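Local coordinates for Lmo0488 protein (Listeria monocytogenes serovar 1/2a, PDB 5TED), which binds shikimate through its effector-binding domain and, as a LysR-type transcriptional regulator, activates genes of protocatechuate biosynthesis, at residues 104-109 with 131-136; 80-85 with 152-157; 140-145 with 161-166. One frame throughout, in Å; residues are numbered along the deposited sequence.

Contact 1 of 3, residues 104-109 with 131-136; sequences SYIFFS and IGCYVE. With SKM ((3R,4S,5R)-3,4,5-trihydroxycyclohex-1-ene-1-carboxylic acid), chain D.
Ile131 reaches across to Phe107 and lays its CD1 over one face of the phenyl ring, 3.8 Å from the centroid and 17° off the ring normal, a CH-pi contact in which the two side chains cross at about a right angle. The same side of the two strands carries Tyr134, whose ring edge meets Phe108 O near its plane, CD1 lying 3.4 Å from that oxygen. On the other side Ile106 CG1, anti to the carbonyl carbon (chi1 -63°), touches Cys133 SG, while Ile106 CG2 meets Val135 CG1 at 3.5 Å. The strands themselves, 104-108 and 130-135, run parallel, the two strands of a beta-alpha-beta unit whose connection is helix 115-124. A beta bulge shifts the register by one residue: Tyr105 O accepts Gly132 N at 2.8 Å and, weakly, Cys133 N. Farther along, Phe107 N gives a nearly straight bond to Cys133 O (3.0 Å, 174° at the hydrogen). Cys133 and Tyr134 also pair with a strand of the second subunit, so the sheet continues across the dimer interface. At the strand ends Phe108 turns its ring edge to Glu136 O, CD1 at 3.6 Å, and that carbonyl accepts shikimate O7 at 2.8 Å.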
ATOM      1  N   SER A 104       4.177  -5.307  22.932  1.00 26.32           N
ATOM      2  CA  SER A 104       3.071  -5.668  22.046  1.00 26.85           C
ATOM      3  C   SER A 104       3.386  -5.352  20.581  1.00 23.34           C
ATOM      4  O   SER A 104       3.786  -4.230  20.243  1.00 18.85           O
ATOM      5  CB  SER A 104       1.791  -4.944  22.468  1.00 22.66           C
ATOM      6  OG  SER A 104       0.734  -5.279  21.588  1.00 26.20           O
ATOM      7  N   TYR A 105       3.149  -6.330  19.702  1.00 19.42           N
ATOM      8  CA  TYR A 105       3.478  -6.209  18.292  1.00 22.52           C
ATOM      9  C   TYR A 105       2.292  -5.755  17.458  1.00 18.88           C
ATOM     10  O   TYR A 105       1.136  -6.100  17.725  1.00 18.63           O
ATOM     11  CB  TYR A 105       3.965  -7.542  17.727  1.00 24.00           C
ATOM     12  CG  TYR A 105       5.448  -7.730  17.836  1.00 19.47           C
ATOM     13  CD1 TYR A 105       6.013  -8.221  19.011  1.00 20.40           C
ATOM     14  CD2 TYR A 105       6.285  -7.432  16.767  1.00 16.21           C
ATOM     15  CE1 TYR A 105       7.378  -8.395  19.130  1.00 21.16           C
ATOM     16  CE2 TYR A 105       7.647  -7.614  16.865  1.00 19.70           C
ATOM     17  CZ  TYR A 105       8.184  -8.107  18.045  1.00 17.77           C
ATOM     18  OH  TYR A 105       9.529  -8.265  18.149  1.00 20.65           O
ATOM     19  N   ILE A 106       2.620  -4.985  16.428  1.00 18.49           N
ATOM     20  CA  ILE A 106       1.806  -4.836  15.231  1.00 16.48           C
ATOM     21  C   ILE A 106       2.375  -5.878  14.278  1.00 22.55           C
ATOM     22  O   ILE A 106       3.476  -5.713  13.744  1.00 20.73           O
ATOM     23  CB  ILE A 106       1.899  -3.424  14.653  1.00 16.16           C
ATOM     24  CG1 ILE A 106       1.343  -2.405  15.655  1.00 24.11           C
ATOM     25  CG2 ILE A 106       1.181  -3.351  13.300  1.00 15.89           C
ATOM     26  CD1 ILE A 106       2.073  -1.100  15.619  1.00 24.77           C
ATOM     27  N   PHE A 107       1.651  -6.980  14.114  1.00 18.94           N
ATOM     28  CA  PHE A 107       2.128  -8.181  13.441  1.00 16.68           C
ATOM     29  C   PHE A 107       1.569  -8.264  12.027  1.00 23.44           C
ATOM     30  O   PHE A 107       0.488  -7.741  11.743  1.00 20.48           O
ATOM     31  CB  PHE A 107       1.702  -9.423  14.236  1.00 20.19           C
ATOM     32  CG  PHE A 107       2.794 -10.450  14.428  1.00 22.27           C
ATOM     33  CD1 PHE A 107       3.872 -10.186  15.249  1.00 19.00           C
ATOM     34  CD2 PHE A 107       2.713 -11.697  13.817  1.00 22.60           C
ATOM     35  CE1 PHE A 107       4.865 -11.145  15.452  1.00 24.22           C
ATOM     36  CE2 PHE A 107       3.699 -12.648  14.001  1.00 21.92           C
ATOM     37  CZ  PHE A 107       4.782 -12.369  14.822  1.00 24.30           C
ATOM     38  N   PHE A 108       2.319  -8.910  11.133  1.00 21.37           N
ATOM     39  CA  PHE A 108       1.797  -9.168   9.795  1.00 21.95           C
ATOM     40  C   PHE A 108       0.691 -10.212   9.842  1.00 19.52           C
ATOM     41  O   PHE A 108       0.789 -11.206  10.568  1.00 19.68           O
ATOM     42  CB  PHE A 108       2.908  -9.651   8.863  1.00 16.98           C
ATOM     43  CG  PHE A 108       3.780  -8.539   8.337  1.00 18.95           C
ATOM     44  CD1 PHE A 108       3.284  -7.617   7.434  1.00 18.79           C
ATOM     45  CD2 PHE A 108       5.090  -8.397   8.785  1.00 17.84           C
ATOM     46  CE1 PHE A 108       4.083  -6.577   6.964  1.00 20.12           C
ATOM     47  CE2 PHE A 108       5.883  -7.364   8.324  1.00 18.45           C
ATOM     48  CZ  PHE A 108       5.384  -6.459   7.413  1.00 13.16           C
ATOM     49  N   SER A 109      -0.361  -9.992   9.054  1.00 19.86           N
ATOM     50  CA  SER A 109      -1.450 -10.959   8.966  1.00 27.36           C
ATOM     51  C   SER A 109      -0.981 -12.231   8.261  1.00 24.84           C
ATOM     52  O   SER A 109       0.084 -12.277   7.647  1.00 17.77           O
ATOM     53  CB  SER A 109      -2.637 -10.370   8.210  1.00 23.82           C
ATOM     54  OG  SER A 109      -2.225  -9.998   6.912  1.00 37.76           O
ATOM     55  N   ILE A 131       0.875 -10.138  20.504  1.00 28.06           N
ATOM     56  CA  ILE A 131       0.361  -9.499  19.298  1.00 28.09           C
ATOM     57  C   ILE A 131      -0.824  -8.622  19.670  1.00 24.09           C
ATOM     58  O   ILE A 131      -1.851  -9.116  20.154  1.00 23.03           O
ATOM     59  CB  ILE A 131      -0.015 -10.534  18.233  1.00 23.80           C
ATOM     60  CG1 ILE A 131       1.258 -11.269  17.795  1.00 20.14           C
ATOM     61  CG2 ILE A 131      -0.661  -9.836  17.037  1.00 25.77           C
ATOM     62  CD1 ILE A 131       1.008 -12.527  16.964  1.00 23.00           C
ATOM     63  N   GLY A 132      -0.678  -7.321  19.442  1.00 20.35           N
ATOM     64  CA  GLY A 132      -1.721  -6.364  19.731  1.00 24.69           C
ATOM     65  C   GLY A 132      -2.708  -6.230  18.589  1.00 23.97           C
ATOM     66  O   GLY A 132      -3.909  -6.078  18.826  1.00 23.99           O
ATOM     67  N   CYS A 133      -2.228  -6.305  17.351  1.00 24.41           N
ATOM     68  CA  CYS A 133      -3.094  -6.178  16.185  1.00 27.17           C
ATOM     69  C   CYS A 133      -2.379  -6.763  14.974  1.00 29.38           C
ATOM     70  O   CYS A 133      -1.178  -7.039  15.008  1.00 22.53           O
ATOM     71  CB  CYS A 133      -3.474  -4.719  15.924  1.00 24.11           C
ATOM     72  SG  CYS A 133      -2.075  -3.614  15.579  1.00 22.06           S
ATOM     73  N   TYR A 134      -3.135  -6.964  13.898  1.00 25.85           N
ATOM     74  CA  TYR A 134      -2.559  -7.403  12.635  1.00 19.50           C
ATOM     75  C   TYR A 134      -2.764  -6.338  11.567  1.00 22.38           C
ATOM     76  O   TYR A 134      -3.766  -5.606  11.576  1.00 16.73           O
ATOM     77  CB  TYR A 134      -3.174  -8.726  12.146  1.00 20.06           C
ATOM     78  CG  TYR A 134      -2.896  -9.946  13.021  1.00 26.43           C
ATOM     79  CD1 TYR A 134      -1.751 -10.710  12.842  1.00 20.95           C
ATOM     80  CD2 TYR A 134      -3.792 -10.343  14.010  1.00 30.31           C
ATOM     81  CE1 TYR A 134      -1.505 -11.839  13.615  1.00 29.08           C
ATOM     82  CE2 TYR A 134      -3.550 -11.469  14.792  1.00 31.09           C
ATOM     83  CZ  TYR A 134      -2.402 -12.207  14.592  1.00 30.59           C
ATOM     84  OH  TYR A 134      -2.139 -13.318  15.350  1.00 27.76           O
ATOM     85  N   VAL A 135      -1.794  -6.252  10.648  1.00 16.43           N
ATOM     86  CA  VAL A 135      -1.904  -5.440   9.437  1.00 17.46           C
ATOM     87  C   VAL A 135      -1.257  -6.223   8.301  1.00 20.72           C
ATOM     88  O   VAL A 135      -0.405  -7.090   8.514  1.00 17.70           O
ATOM     89  CB  VAL A 135      -1.243  -4.037   9.539  1.00 24.63           C
ATOM     90  CG1 VAL A 135      -1.425  -3.438  10.915  1.00 25.21           C
ATOM     91  CG2 VAL A 135       0.217  -4.097   9.176  1.00 27.44           C
ATOM     92  N   GLU A 136      -1.643  -5.880   7.075  1.00 14.14           N
ATOM     93  CA  GLU A 136      -1.078  -6.526   5.897  1.00 25.90           C
ATOM     94  C   GLU A 136       0.015  -5.697   5.235  1.00 25.09           C
ATOM     95  O   GLU A 136       1.090  -6.219   4.935  1.00 34.12           O
ATOM     96  CB  GLU A 136      -2.173  -6.841   4.875  1.00 25.33           C
ATOM     97  CG  GLU A 136      -1.596  -7.472   3.611  1.00 34.44           C
ATOM     98  CD  GLU A 136      -2.662  -7.960   2.647  1.00 35.40           C
ATOM     99  OE1 GLU A 136      -2.898  -7.272   1.628  1.00 36.28           O
ATOM    100  OE2 GLU A 136      -3.280  -9.024   2.937  1.00 33.49           O
TER
HETATM  101  O12 SKM D 401       4.390  -6.049   2.066  1.00 15.27           O
HETATM  102  C8  SKM D 401       4.084  -6.800   3.237  1.00 15.96           C
HETATM  103  C6  SKM D 401       3.018  -7.642   3.033  1.00 13.02           C
HETATM  104  O7  SKM D 401       2.722  -8.399   4.206  1.00 16.36           O
HETATM  105  C5  SKM D 401       3.274  -8.756   1.840  1.00 12.35           C
HETATM  106  C4  SKM D 401       4.539  -9.483   2.000  1.00 17.90           C
HETATM  107  C1  SKM D 401       4.795 -10.819   1.285  1.00 17.30           C
HETATM  108  O2  SKM D 401       3.806 -11.483   0.861  1.00 19.67           O
HETATM  109  O3  SKM D 401       5.980 -11.250   1.146  1.00 18.72           O
HETATM  110  C10 SKM D 401       5.701  -8.829   2.888  1.00 13.27           C
HETATM  111  C9  SKM D 401       5.448  -7.677   3.699  1.00 16.11           C
HETATM  112  O11 SKM D 401       6.539  -6.848   3.624  1.00 14.29           O

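Contact 2 of 3, residues 80-85 with 152-157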
ATOM      1  N   VAL A  80      14.201  -5.800  10.363  1.00 14.67           N
ATOM      2  CA  VAL A  80      14.566  -4.927  11.469  1.00 15.15           C
ATOM      3  C   VAL A  80      13.404  -4.883  12.453  1.00 21.29           C
ATOM      4  O   VAL A  80      12.276  -5.250  12.129  1.00 16.55           O
ATOM      5  CB  VAL A  80      14.907  -3.492  11.006  1.00 16.27           C
ATOM      6  CG1 VAL A  80      16.216  -3.462  10.265  1.00 14.92           C
ATOM      7  CG2 VAL A  80      13.763  -2.909  10.134  1.00 19.86           C
ATOM      8  N   VAL A  81      13.686  -4.397  13.657  1.00 19.51           N
ATOM      9  CA  VAL A  81      12.642  -4.096  14.630  1.00 18.13           C
ATOM     10  C   VAL A  81      12.448  -2.584  14.660  1.00 18.89           C
ATOM     11  O   VAL A  81      13.430  -1.824  14.708  1.00 16.86           O
ATOM     12  CB  VAL A  81      12.987  -4.664  16.020  1.00 18.21           C
ATOM     13  CG1 VAL A  81      12.040  -4.109  17.070  1.00 18.23           C
ATOM     14  CG2 VAL A  81      12.900  -6.196  16.006  1.00 17.27           C
ATOM     15  N   VAL A  82      11.183  -2.146  14.598  1.00 17.70           N
ATOM     16  CA  VAL A  82      10.818  -0.738  14.515  1.00 18.96           C
ATOM     17  C   VAL A  82       9.970  -0.387  15.735  1.00 18.71           C
ATOM     18  O   VAL A  82       9.009  -1.092  16.059  1.00 18.13           O
ATOM     19  CB  VAL A  82      10.069  -0.423  13.205  1.00 14.52           C
ATOM     20  CG1 VAL A  82       9.885   1.061  13.049  1.00 16.11           C
ATOM     21  CG2 VAL A  82      10.826  -1.010  12.014  1.00 15.99           C
ATOM     22  N   VAL A  83      10.330   0.701  16.411  1.00 16.77           N
ATOM     23  CA  VAL A  83       9.687   1.095  17.653  1.00 17.12           C
ATOM     24  C   VAL A  83       9.468   2.592  17.608  1.00 22.33           C
ATOM     25  O   VAL A  83      10.162   3.308  16.881  1.00 21.02           O
ATOM     26  CB  VAL A  83      10.534   0.691  18.895  1.00 20.14           C
ATOM     27  CG1 VAL A  83      10.849  -0.803  18.862  1.00 17.42           C
ATOM     28  CG2 VAL A  83      11.828   1.498  18.965  1.00 19.99           C
ATOM     29  N   ALA A  84       8.479   3.066  18.367  1.00 18.11           N
ATOM     30  CA  ALA A  84       8.271   4.504  18.435  1.00 19.78           C
ATOM     31  C   ALA A  84       9.538   5.174  18.959  1.00 22.89           C
ATOM     32  O   ALA A  84      10.333   4.573  19.683  1.00 24.55           O
ATOM     33  CB  ALA A  84       7.070   4.843  19.321  1.00 20.55           C
ATOM     34  N   GLU A  85       9.723   6.437  18.590  1.00 23.53           N
ATOM     35  CA  GLU A  85      10.988   7.101  18.870  1.00 32.52           C
ATOM     36  C   GLU A  85      11.241   7.298  20.361  1.00 27.33           C
ATOM     37  O   GLU A  85      12.388   7.518  20.751  1.00 32.63           O
ATOM     38  CB  GLU A  85      11.040   8.415  18.079  1.00 39.69           C
ATOM     39  CG  GLU A  85      10.086   9.500  18.536  1.00 47.27           C
ATOM     40  CD  GLU A  85      10.165  10.746  17.660  1.00 52.91           C
ATOM     41  OE1 GLU A  85       9.303  11.631  17.820  1.00 58.32           O
ATOM     42  OE2 GLU A  85      11.067  10.830  16.796  1.00 51.13           O
ATOM     43  N   SER A 152       7.183  -3.380  15.889  1.00 15.06           N
ATOM     44  CA  SER A 152       7.035  -4.314  14.779  1.00 18.33           C
ATOM     45  C   SER A 152       8.391  -4.872  14.356  1.00 21.42           C
ATOM     46  O   SER A 152       9.439  -4.290  14.637  1.00 19.16           O
ATOM     47  CB  SER A 152       6.339  -3.644  13.584  1.00 21.50           C
ATOM     48  OG  SER A 152       7.242  -2.801  12.887  1.00 24.39           O
ATOM     49  N   ILE A 153       8.344  -6.026  13.686  1.00 15.81           N
ATOM     50  CA  ILE A 153       9.452  -6.542  12.887  1.00 18.77           C
ATOM     51  C   ILE A 153       9.011  -6.498  11.430  1.00 19.25           C
ATOM     52  O   ILE A 153       7.926  -6.982  11.096  1.00 16.56           O
ATOM     53  CB  ILE A 153       9.835  -7.970  13.307  1.00 19.21           C
ATOM     54  CG1 ILE A 153      10.937  -8.532  12.405  1.00 22.12           C
ATOM     55  CG2 ILE A 153       8.621  -8.885  13.243  1.00 23.17           C
ATOM     56  CD1 ILE A 153      11.459  -9.896  12.864  1.00 16.13           C
ATOM     57  N   MET A 154       9.830  -5.911  10.564  1.00 14.66           N
ATOM     58  CA  MET A 154       9.410  -5.670   9.187  1.00 12.89           C
ATOM     59  C   MET A 154      10.651  -5.455   8.335  1.00 17.03           C
ATOM     60  O   MET A 154      11.750  -5.283   8.864  1.00 14.33           O
ATOM     61  CB  MET A 154       8.462  -4.463   9.091  1.00 18.75           C
ATOM     62  CG  MET A 154       9.081  -3.149   9.505  1.00 14.95           C
ATOM     63  SD  MET A 154       7.886  -1.793   9.711  1.00 17.69           S
ATOM     64  CE  MET A 154       7.138  -1.742   8.078  1.00 17.03           C
ATOM     65  N   PRO A 155      10.504  -5.446   7.008  1.00 13.85           N
ATOM     66  CA  PRO A 155      11.663  -5.173   6.147  1.00 20.37           C
ATOM     67  C   PRO A 155      12.152  -3.749   6.332  1.00 18.45           C
ATOM     68  O   PRO A 155      11.362  -2.816   6.484  1.00 14.59           O
ATOM     69  CB  PRO A 155      11.121  -5.380   4.720  1.00 21.89           C
ATOM     70  CG  PRO A 155       9.781  -5.960   4.850  1.00 18.54           C
ATOM     71  CD  PRO A 155       9.266  -5.627   6.235  1.00 17.85           C
ATOM     72  N   LYS A 156      13.469  -3.571   6.261  1.00 13.34           N
ATOM     73  CA  LYS A 156      14.016  -2.224   6.251  1.00 12.79           C
ATOM     74  C   LYS A 156      13.720  -1.594   4.892  1.00 15.77           C
ATOM     75  O   LYS A 156      14.164  -2.098   3.861  1.00 20.73           O
ATOM     76  CB  LYS A 156      15.511  -2.258   6.543  1.00 14.75           C
ATOM     77  CG  LYS A 156      16.089  -0.871   6.795  1.00 22.07           C
ATOM     78  CD  LYS A 156      17.612  -0.870   6.715  1.00 34.83           C
ATOM     79  CE  LYS A 156      18.204   0.051   7.766  1.00 42.47           C
ATOM     80  NZ  LYS A 156      19.664   0.285   7.571  1.00 44.97           N
ATOM     81  N   ILE A 157      12.896  -0.545   4.882  1.00 20.63           N
ATOM     82  CA  ILE A 157      12.481   0.126   3.660  1.00 18.19           C
ATOM     83  C   ILE A 157      12.683   1.621   3.844  1.00 22.81           C
ATOM     84  O   ILE A 157      12.742   2.134   4.967  1.00 15.33           O
ATOM     85  CB  ILE A 157      11.019  -0.193   3.279  1.00 21.21           C
ATOM     86  CG1 ILE A 157      10.059   0.183   4.409  1.00 22.25           C
ATOM     87  CG2 ILE A 157      10.871  -1.672   2.943  1.00 23.93           C
ATOM     88  CD1 ILE A 157       8.597  -0.044   4.055  1.00 27.18           C
TER
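Ser152 and Val82 form a hydrogen-bonded antiparallel pair: Val82 N reaches Ser152 O at 2.8 Å, and Ser152 N returns a bond to Val82 O at 2.9 Å. Ser152 OG, held between the backbone N and the carbonyl carbon (chi1 77°), lies 3.7 Å from Val82 CB; it is buried here and has no polar partner in the model. Ile153 faces Val81 as the non-hydrogen-bonded pair. Their side chains share the side of the sheet opposite Ser152 and barely meet, while Ile153 CA makes a C-H...O contact with Val80 O at 3.2 Å. Met154 pairs with Val80 as a second hydrogen-bonded pair, its O receiving Val80 N at 2.9 Å and its N bonding back to Val80 O. The thioether side chain lies obliquely against Val82, Met154 CG 3.7 Å from Val82 CG2, with Met154 SD almost as near. Past Pro155, which touches Val80 hardly at all, Lys156 sets its CB 4.0 Å from Val80 CG1. Strand 165-170 pairs with strand 69-84 as well. The ladder belongs to the mixed sheet of a LysR effector-binding domain, a periplasmic-binding-protein-like fold, with strand 152-155 bringing Pro155 to the shikimate pocket.

Contact 3 of 3, residues 140-145 with 161-166; sequences AMVGLV and AHYNVK
Val142 and Tyr163 join helix 138-146 to the turn leading into strand 165-170, a helix-on-sheet packing within the periplasmic-binding-protein-like effector domain. Its aromatic component is a CH-pi contact: Val142 CG1 sits over the centre of the Tyr163 ring, 3.8 Å from the centroid and 13° off the normal. Val142 CG2, anti to the backbone N, lies on the same side near the root of the ring, 3.9 Å from Tyr163 CG. Gly143 brings only backbone to the ring, its CA 4.1 Å from Tyr163 CE2. Tyr163 also meets His16 of the second subunit, ring to ring with the planes at about 15°, which places this tyrosine at the dimer interface.

The aliphatic component centres on Val165, which directs its side chain toward the helix. There it meets two valines a helical turn apart, Val142 and Val145, and Val82 of strand 69-84 adjoins both Val145 and Val165. One polar link joins the same two parts of the chain: Asn164 N is hydrogen-bonded to Ser146 OG. The side chains of Val145 and Val165 cross at about a right angle, with Val145 CG1 3.8 Å from Val165 CG1.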
ATOM      1  N   ALA A 140       0.920   0.928   6.621  1.00 12.46           N
ATOM      2  CA  ALA A 140      -0.008   0.858   7.751  1.00 15.18           C
ATOM      3  C   ALA A 140       0.706   0.397   9.019  1.00 20.31           C
ATOM      4  O   ALA A 140       0.369   0.831  10.128  1.00 16.59           O
ATOM      5  CB  ALA A 140      -1.174  -0.077   7.429  1.00 15.24           C
ATOM      6  N   MET A 141       1.689  -0.496   8.874  1.00 13.35           N
ATOM      7  CA  MET A 141       2.431  -0.989  10.031  1.00 15.56           C
ATOM      8  C   MET A 141       3.289   0.109  10.649  1.00 11.81           C
ATOM      9  O   MET A 141       3.188   0.388  11.849  1.00 16.48           O
ATOM     10  CB  MET A 141       3.285  -2.190   9.619  1.00 12.34           C
ATOM     11  CG  MET A 141       4.176  -2.771  10.740  1.00 16.03           C
ATOM     12  SD  MET A 141       4.869  -4.363  10.219  1.00 16.46           S
ATOM     13  CE  MET A 141       3.492  -5.483  10.282  1.00 13.50           C
ATOM     14  N   VAL A 142       4.173   0.729   9.857  1.00 14.38           N
ATOM     15  CA  VAL A 142       5.000   1.774  10.455  1.00 16.43           C
ATOM     16  C   VAL A 142       4.140   2.964  10.890  1.00 15.92           C
ATOM     17  O   VAL A 142       4.462   3.654  11.875  1.00 15.92           O
ATOM     18  CB  VAL A 142       6.142   2.187   9.508  1.00 12.53           C
ATOM     19  CG1 VAL A 142       5.620   2.820   8.227  1.00 16.31           C
ATOM     20  CG2 VAL A 142       7.123   3.112  10.254  1.00 18.21           C
ATOM     21  N   GLY A 143       3.013   3.195  10.213  1.00 12.84           N
ATOM     22  CA  GLY A 143       2.099   4.238  10.659  1.00 13.45           C
ATOM     23  C   GLY A 143       1.669   4.034  12.099  1.00 14.94           C
ATOM     24  O   GLY A 143       1.694   4.967  12.908  1.00 17.74           O
ATOM     25  N   LEU A 144       1.305   2.797  12.452  1.00 14.76           N
ATOM     26  CA  LEU A 144       0.872   2.511  13.818  1.00 19.05           C
ATOM     27  C   LEU A 144       2.048   2.507  14.791  1.00 14.50           C
ATOM     28  O   LEU A 144       1.888   2.927  15.949  1.00 15.23           O
ATOM     29  CB  LEU A 144       0.115   1.180  13.870  1.00 15.94           C
ATOM     30  CG  LEU A 144      -1.261   1.202  13.188  1.00 18.87           C
ATOM     31  CD1 LEU A 144      -1.727  -0.218  12.940  1.00 12.43           C
ATOM     32  CD2 LEU A 144      -2.268   1.953  14.055  1.00 20.21           C
ATOM     33  N   VAL A 145       3.236   2.062  14.357  1.00 16.51           N
ATOM     34  CA  VAL A 145       4.386   2.140  15.260  1.00 13.76           C
ATOM     35  C   VAL A 145       4.670   3.589  15.606  1.00 16.64           C
ATOM     36  O   VAL A 145       5.004   3.920  16.750  1.00 17.40           O
ATOM     37  CB  VAL A 145       5.640   1.474  14.657  1.00 14.99           C
ATOM     38  CG1 VAL A 145       6.797   1.622  15.644  1.00 14.39           C
ATOM     39  CG2 VAL A 145       5.407   0.021  14.380  1.00 17.13           C
ATOM     40  N   ALA A 161      12.559   6.005   7.583  1.00 21.27           N
ATOM     41  CA  ALA A 161      13.284   7.188   8.038  1.00 20.95           C
ATOM     42  C   ALA A 161      12.397   8.424   8.173  1.00 23.16           C
ATOM     43  O   ALA A 161      12.827   9.400   8.797  1.00 27.68           O
ATOM     44  CB  ALA A 161      14.441   7.485   7.085  1.00 21.69           C
ATOM     45  N   HIS A 162      11.167   8.398   7.652  1.00 24.81           N
ATOM     46  CA  HIS A 162      10.308   9.575   7.635  1.00 26.01           C
ATOM     47  C   HIS A 162       9.139   9.472   8.606  1.00 24.78           C
ATOM     48  O   HIS A 162       8.250  10.331   8.595  1.00 23.19           O
ATOM     49  CB  HIS A 162       9.835   9.826   6.207  1.00 24.52           C
ATOM     50  CG  HIS A 162      10.963   9.836   5.227  1.00 20.30           C
ATOM     51  ND1 HIS A 162      11.976  10.769   5.273  1.00 29.91           N
ATOM     52  CD2 HIS A 162      11.282   8.980   4.227  1.00 22.98           C
ATOM     53  CE1 HIS A 162      12.853  10.509   4.318  1.00 23.91           C
ATOM     54  NE2 HIS A 162      12.454   9.427   3.670  1.00 25.98           N
ATOM     55  N   TYR A 163       9.141   8.471   9.472  1.00 20.65           N
ATOM     56  CA  TYR A 163       8.195   8.379  10.569  1.00 20.86           C
ATOM     57  C   TYR A 163       8.939   8.571  11.883  1.00 26.67           C
ATOM     58  O   TYR A 163      10.166   8.485  11.944  1.00 27.01           O
ATOM     59  CB  TYR A 163       7.458   7.032  10.557  1.00 18.86           C
ATOM     60  CG  TYR A 163       6.540   6.853   9.370  1.00 14.03           C
ATOM     61  CD1 TYR A 163       7.054   6.532   8.120  1.00 25.19           C
ATOM     62  CD2 TYR A 163       5.164   6.965   9.504  1.00 19.35           C
ATOM     63  CE1 TYR A 163       6.232   6.350   7.029  1.00 24.57           C
ATOM     64  CE2 TYR A 163       4.316   6.781   8.403  1.00 22.11           C
ATOM     65  CZ  TYR A 163       4.868   6.478   7.168  1.00 26.86           C
ATOM     66  OH  TYR A 163       4.070   6.280   6.057  1.00 28.88           O
ATOM     67  N   ASN A 164       8.181   8.854  12.939  1.00 22.44           N
ATOM     68  CA  ASN A 164       8.764   9.103  14.260  1.00 24.35           C
ATOM     69  C   ASN A 164       9.078   7.768  14.934  1.00 25.32           C
ATOM     70  O   ASN A 164       8.492   7.395  15.955  1.00 27.65           O
ATOM     71  CB  ASN A 164       7.810   9.924  15.111  1.00 26.42           C
ATOM     72  CG  ASN A 164       7.401  11.204  14.448  1.00 35.73           C
ATOM     73  OD1 ASN A 164       8.219  11.876  13.837  1.00 34.79           O
ATOM     74  ND2 ASN A 164       6.124  11.560  14.571  1.00 41.05           N
ATOM     75  N   VAL A 165      10.037   7.046  14.342  1.00 20.03           N
ATOM     76  CA  VAL A 165      10.392   5.701  14.786  1.00 21.27           C
ATOM     77  C   VAL A 165      11.905   5.537  14.788  1.00 23.38           C
ATOM     78  O   VAL A 165      12.634   6.228  14.068  1.00 23.96           O
ATOM     79  CB  VAL A 165       9.751   4.598  13.902  1.00 22.53           C
ATOM     80  CG1 VAL A 165       8.225   4.674  13.936  1.00 19.59           C
ATOM     81  CG2 VAL A 165      10.257   4.704  12.458  1.00 18.96           C
ATOM     82  N   LYS A 166      12.372   4.613  15.615  1.00 21.54           N
ATOM     83  CA  LYS A 166      13.764   4.189  15.648  1.00 19.09           C
ATOM     84  C   LYS A 166      13.848   2.811  15.016  1.00 19.60           C
ATOM     85  O   LYS A 166      13.088   1.916  15.397  1.00 23.70           O
ATOM     86  CB  LYS A 166      14.279   4.144  17.092  1.00 20.04           C
ATOM     87  CG  LYS A 166      15.655   3.521  17.274  1.00 29.28           C
ATOM     88  CD  LYS A 166      16.757   4.379  16.675  1.00 37.64           C
ATOM     89  CE  LYS A 166      18.145   3.893  17.101  1.00 42.77           C
ATOM     90  NZ  LYS A 166      18.481   4.245  18.517  1.00 46.49           N
TER

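In the fold
Contacts 2 and 3 lie closest, their centres about 8 Å apart, and interlock along the chain because their segments alternate. Strands 69-84 and 165-170 are sheet neighbours, with Val83 O 2.9 Å from Lys166 N in a probable hydrogen bond. Contact 1, about 12 Å from contact 2 and 14 Å from contact 3 between centres, packs against both: Phe108 CE2 is 3.5 Å from Ile153 O, and Ile106 CD1 is 3.5 Å from Leu144 CB. Shikimate meets contact 1 at Phe108 and Glu136 and contact 2 at Pro155, whereas Val142 of contact 3 keeps its side chain about 11 Å away. Contacts 1 and 3 both touch the second subunit.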